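Local coordinates for thermostable monoacylglycerol lipase (Bacillus, PDB 4LHE), which probably hydrolyses monoacylglycerols to free fatty acid and glycerol, as a heat-stable lipase of the alpha/beta hydrolase fold, at residues A[146-158]-A[222-234]. Numbering follows the deposited sequence.
Sequences GSDLKNPDVKELA and RNSYHVATLDYDQ. With SO4 (sulfate ion), chain D.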
# COMPACT_ATOMS: atom_id res chain seq x y z
N GLY A 146 -13.98 -11.22 -2.06
CA GLY A 146 -14.73 -10.05 -1.62
C GLY A 146 -13.88 -9.23 -0.67
O GLY A 146 -12.77 -9.64 -0.31
N SER A 147 -14.38 -8.07 -0.25
CA SER A 147 -13.57 -7.18 0.58
C SER A 147 -13.59 -7.59 2.04
O SER A 147 -14.66 -7.80 2.61
CB SER A 147 -14.06 -5.74 0.47
OG SER A 147 -14.06 -5.29 -0.87
N ASP A 148 -12.41 -7.71 2.64
CA ASP A 148 -12.34 -7.84 4.09
C ASP A 148 -12.43 -6.46 4.72
O ASP A 148 -11.41 -5.87 5.10
CB ASP A 148 -11.06 -8.52 4.54
CG ASP A 148 -11.09 -8.91 6.01
OD1 ASP A 148 -12.20 -9.12 6.54
OD2 ASP A 148 -10.01 -9.02 6.63
N LEU A 149 -13.66 -5.97 4.83
CA LEU A 149 -13.97 -4.62 5.32
C LEU A 149 -15.15 -4.73 6.26
O LEU A 149 -16.15 -5.37 5.93
CB LEU A 149 -14.37 -3.73 4.14
CG LEU A 149 -13.72 -2.37 3.91
CD1 LEU A 149 -14.30 -1.74 2.64
CD2 LEU A 149 -13.92 -1.47 5.09
N LYS A 150 -15.06 -4.13 7.43
CA LYS A 150 -16.13 -4.27 8.41
C LYS A 150 -17.33 -3.37 8.08
O LYS A 150 -18.45 -3.86 7.91
CB LYS A 150 -15.61 -4.00 9.82
CG LYS A 150 -16.51 -4.53 10.91
CD LYS A 150 -16.35 -3.72 12.17
CE LYS A 150 -15.71 -4.53 13.28
NZ LYS A 150 -16.21 -4.04 14.61
N ASN A 151 -17.07 -2.07 8.02
CA ASN A 151 -18.07 -1.07 7.63
C ASN A 151 -18.72 -1.42 6.29
O ASN A 151 -18.05 -1.47 5.27
CB ASN A 151 -17.37 0.29 7.55
CG ASN A 151 -18.33 1.45 7.35
OD1 ASN A 151 -19.55 1.29 7.34
ND2 ASN A 151 -17.76 2.65 7.19
N PRO A 152 -20.04 -1.67 6.30
CA PRO A 152 -20.77 -2.14 5.12
C PRO A 152 -21.21 -1.00 4.21
O PRO A 152 -21.72 -1.28 3.11
CB PRO A 152 -22.00 -2.80 5.73
CG PRO A 152 -22.30 -1.96 6.91
CD PRO A 152 -20.95 -1.51 7.46
N ASP A 153 -21.05 0.24 4.63
CA ASP A 153 -21.50 1.38 3.82
C ASP A 153 -20.41 1.94 2.90
O ASP A 153 -20.60 2.98 2.26
CB ASP A 153 -22.03 2.52 4.70
CG ASP A 153 -23.18 2.07 5.59
OD1 ASP A 153 -23.92 1.14 5.20
OD2 ASP A 153 -23.33 2.66 6.68
N VAL A 154 -19.26 1.27 2.85
CA VAL A 154 -18.20 1.65 1.92
C VAL A 154 -17.82 0.42 1.12
O VAL A 154 -18.26 -0.69 1.44
CB VAL A 154 -16.98 2.18 2.65
CG1 VAL A 154 -17.24 3.60 3.15
CG2 VAL A 154 -16.64 1.26 3.83
N LYS A 155 -16.99 0.60 0.10
CA LYS A 155 -16.61 -0.54 -0.72
C LYS A 155 -15.27 -0.33 -1.41
O LYS A 155 -14.82 0.80 -1.58
CB LYS A 155 -17.71 -0.85 -1.74
CG LYS A 155 -17.74 0.11 -2.93
CD LYS A 155 -19.15 0.24 -3.51
CE LYS A 155 -19.13 0.99 -4.85
NZ LYS A 155 -18.45 2.30 -4.76
N GLU A 156 -14.64 -1.44 -1.79
CA GLU A 156 -13.44 -1.43 -2.61
C GLU A 156 -13.89 -1.45 -4.07
O GLU A 156 -15.02 -1.86 -4.35
CB GLU A 156 -12.64 -2.71 -2.35
CG GLU A 156 -11.40 -2.54 -1.50
CD GLU A 156 -10.65 -3.87 -1.36
OE1 GLU A 156 -9.40 -3.84 -1.23
OE2 GLU A 156 -11.32 -4.94 -1.37
N LEU A 157 -13.02 -1.01 -4.98
CA LEU A 157 -13.29 -1.17 -6.42
C LEU A 157 -12.35 -2.21 -7.00
O LEU A 157 -11.97 -2.13 -8.17
CB LEU A 157 -13.08 0.14 -7.18
CG LEU A 157 -13.74 1.45 -6.74
CD1 LEU A 157 -13.47 2.49 -7.79
CD2 LEU A 157 -15.24 1.32 -6.52
N ALA A 158 -11.96 -3.19 -6.19
CA ALA A 158 -11.03 -4.25 -6.63
C ALA A 158 -11.67 -5.23 -7.62
O ALA A 158 -12.90 -5.41 -7.62
CB ALA A 158 -10.48 -4.99 -5.42
N ARG A 222 -8.41 -1.53 16.29
CA ARG A 222 -9.30 -2.48 16.97
C ARG A 222 -10.67 -2.67 16.34
O ARG A 222 -11.35 -3.67 16.62
CB ARG A 222 -9.45 -2.10 18.45
CG ARG A 222 -8.68 -3.01 19.38
CD ARG A 222 -7.58 -2.32 20.20
NE ARG A 222 -6.60 -3.32 20.62
CZ ARG A 222 -5.66 -3.15 21.54
NH1 ARG A 222 -5.55 -1.99 22.18
NH2 ARG A 222 -4.83 -4.14 21.82
N ASN A 223 -11.09 -1.73 15.49
CA ASN A 223 -12.43 -1.80 14.89
C ASN A 223 -12.39 -1.91 13.35
O ASN A 223 -13.29 -1.44 12.67
CB ASN A 223 -13.25 -0.57 15.30
CG ASN A 223 -14.76 -0.81 15.21
OD1 ASN A 223 -15.23 -1.96 15.11
ND2 ASN A 223 -15.53 0.27 15.26
N SER A 224 -11.35 -2.54 12.82
CA SER A 224 -11.19 -2.61 11.37
C SER A 224 -10.71 -3.96 10.92
O SER A 224 -9.94 -4.61 11.61
CB SER A 224 -10.17 -1.57 10.89
OG SER A 224 -10.63 -0.26 11.11
N TYR A 225 -11.15 -4.37 9.73
CA TYR A 225 -10.56 -5.53 9.10
C TYR A 225 -9.51 -5.04 8.10
O TYR A 225 -9.15 -3.86 8.09
CB TYR A 225 -11.58 -6.32 8.29
CG TYR A 225 -12.72 -6.90 9.09
CD1 TYR A 225 -12.63 -7.06 10.47
CD2 TYR A 225 -13.90 -7.29 8.46
CE1 TYR A 225 -13.69 -7.60 11.20
CE2 TYR A 225 -14.96 -7.82 9.17
CZ TYR A 225 -14.85 -7.98 10.53
OH TYR A 225 -15.91 -8.51 11.23
N HIS A 226 -9.04 -5.95 7.26
CA HIS A 226 -7.92 -5.66 6.36
C HIS A 226 -7.88 -4.29 5.69
O HIS A 226 -6.84 -3.61 5.72
CB HIS A 226 -7.84 -6.71 5.27
CG HIS A 226 -6.64 -6.57 4.39
ND1 HIS A 226 -5.36 -6.49 4.89
CD2 HIS A 226 -6.51 -6.50 3.04
CE1 HIS A 226 -4.49 -6.39 3.90
NE2 HIS A 226 -5.17 -6.39 2.76
N VAL A 227 -8.97 -3.90 5.04
CA VAL A 227 -9.01 -2.66 4.27
C VAL A 227 -9.24 -1.48 5.21
O VAL A 227 -10.25 -0.78 5.12
CB VAL A 227 -10.13 -2.68 3.23
CG1 VAL A 227 -9.98 -1.50 2.24
CG2 VAL A 227 -10.09 -4.00 2.48
N ALA A 228 -8.28 -1.27 6.11
CA ALA A 228 -8.44 -0.36 7.25
C ALA A 228 -8.62 1.12 6.86
O ALA A 228 -9.23 1.90 7.59
CB ALA A 228 -7.24 -0.54 8.20
N THR A 229 -8.09 1.50 5.70
CA THR A 229 -8.12 2.89 5.24
C THR A 229 -9.53 3.34 4.88
O THR A 229 -9.83 4.53 4.80
CB THR A 229 -7.21 3.07 4.01
OG1 THR A 229 -7.58 2.10 3.01
CG2 THR A 229 -5.74 2.87 4.38
N LEU A 230 -10.40 2.36 4.64
CA LEU A 230 -11.80 2.66 4.34
C LEU A 230 -12.71 2.25 5.49
O LEU A 230 -13.92 2.50 5.45
CB LEU A 230 -12.23 1.90 3.09
CG LEU A 230 -11.59 2.21 1.74
CD1 LEU A 230 -12.19 1.28 0.68
CD2 LEU A 230 -11.84 3.63 1.37
N ASP A 231 -12.14 1.61 6.51
CA ASP A 231 -12.93 1.00 7.59
C ASP A 231 -13.18 1.98 8.75
O ASP A 231 -12.86 3.17 8.65
CB ASP A 231 -12.23 -0.27 8.10
CG ASP A 231 -13.20 -1.40 8.37
OD1 ASP A 231 -14.42 -1.15 8.55
OD2 ASP A 231 -12.75 -2.57 8.37
N TYR A 232 -13.74 1.48 9.84
CA TYR A 232 -14.10 2.34 10.98
C TYR A 232 -12.91 3.08 11.62
O TYR A 232 -13.07 4.16 12.19
CB TYR A 232 -14.87 1.55 12.04
CG TYR A 232 -16.27 1.14 11.63
CD1 TYR A 232 -17.24 2.09 11.33
CD2 TYR A 232 -16.62 -0.21 11.58
CE1 TYR A 232 -18.52 1.70 10.97
CE2 TYR A 232 -17.89 -0.60 11.21
CZ TYR A 232 -18.84 0.36 10.91
OH TYR A 232 -20.10 -0.05 10.55
N ASP A 233 -11.71 2.51 11.53
CA ASP A 233 -10.55 3.16 12.11
C ASP A 233 -9.92 4.21 11.17
O ASP A 233 -8.85 4.72 11.48
CB ASP A 233 -9.51 2.15 12.58
CG ASP A 233 -9.98 1.35 13.80
OD1 ASP A 233 -10.37 1.98 14.80
OD2 ASP A 233 -9.95 0.10 13.75
N GLN A 234 -10.57 4.52 10.05
CA GLN A 234 -10.08 5.57 9.13
C GLN A 234 -9.68 6.90 9.80
O GLN A 234 -8.57 7.38 9.58
CB GLN A 234 -11.09 5.82 7.99
CG GLN A 234 -10.62 6.84 6.97
CD GLN A 234 -11.73 7.25 6.03
OE1 GLN A 234 -12.49 8.18 6.31
NE2 GLN A 234 -11.84 6.55 4.90
S SO4 D . -4.57 -5.75 -0.93
O1 SO4 D . -5.17 -6.08 -2.23
O2 SO4 D . -5.16 -4.50 -0.42
O3 SO4 D . -4.87 -6.83 0.01
O4 SO4 D . -3.12 -5.65 -1.12
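Asp231 binds the loop 146-158 through two adjacent backbone amides. Lys150 N donates to Asp231 OD2 at 2.9 Å and Asn151 N to Asp231 OD1 at 2.9 Å, both nearly straight and on the syn side, tilted somewhat out of the carboxylate plane. Tyr225 N, from its own loop, reaches OD2 from the opposite face to Lys150 N. With an alanine at Asp231, these three amides would probably lose their shared carboxylate, and this end of the contact would be held less firmly. Further along, Val227 N donates to Asp148 O at 3.1 Å. His226 N meets Asp148 OD2 from above the carboxylate plane at 3.3 Å, while Asp148 OD1 is hydrogen-bonded to His197.

Two CH-pi contacts flank these bonds. Lys150 CB sits over the centre of the Tyr225 ring, 3.9 Å from its centroid. Asn151 CB lies over a face of Tyr232, nearer the rim. Asn151 CG is anti to the backbone N (chi1 -172°), which carries it over that ring.

Among apolar side chains, Leu149 CG packs on Val227 CB at 3.7 Å, and Leu149 CD1 meets Leu230 CD1 at 4.2 Å.

His226 fits a Ser-His-Asp triad with Ser97 and Asp196. Its NE2 bonds O3 of a sulfate, probably from the crystallisation liquor, at 2.8 Å; Ser97 OG also holds this ion. The hydrogen bonds from His226 N and Val227 N therefore tie Asp148 to the backbone at and just after the probable catalytic histidine.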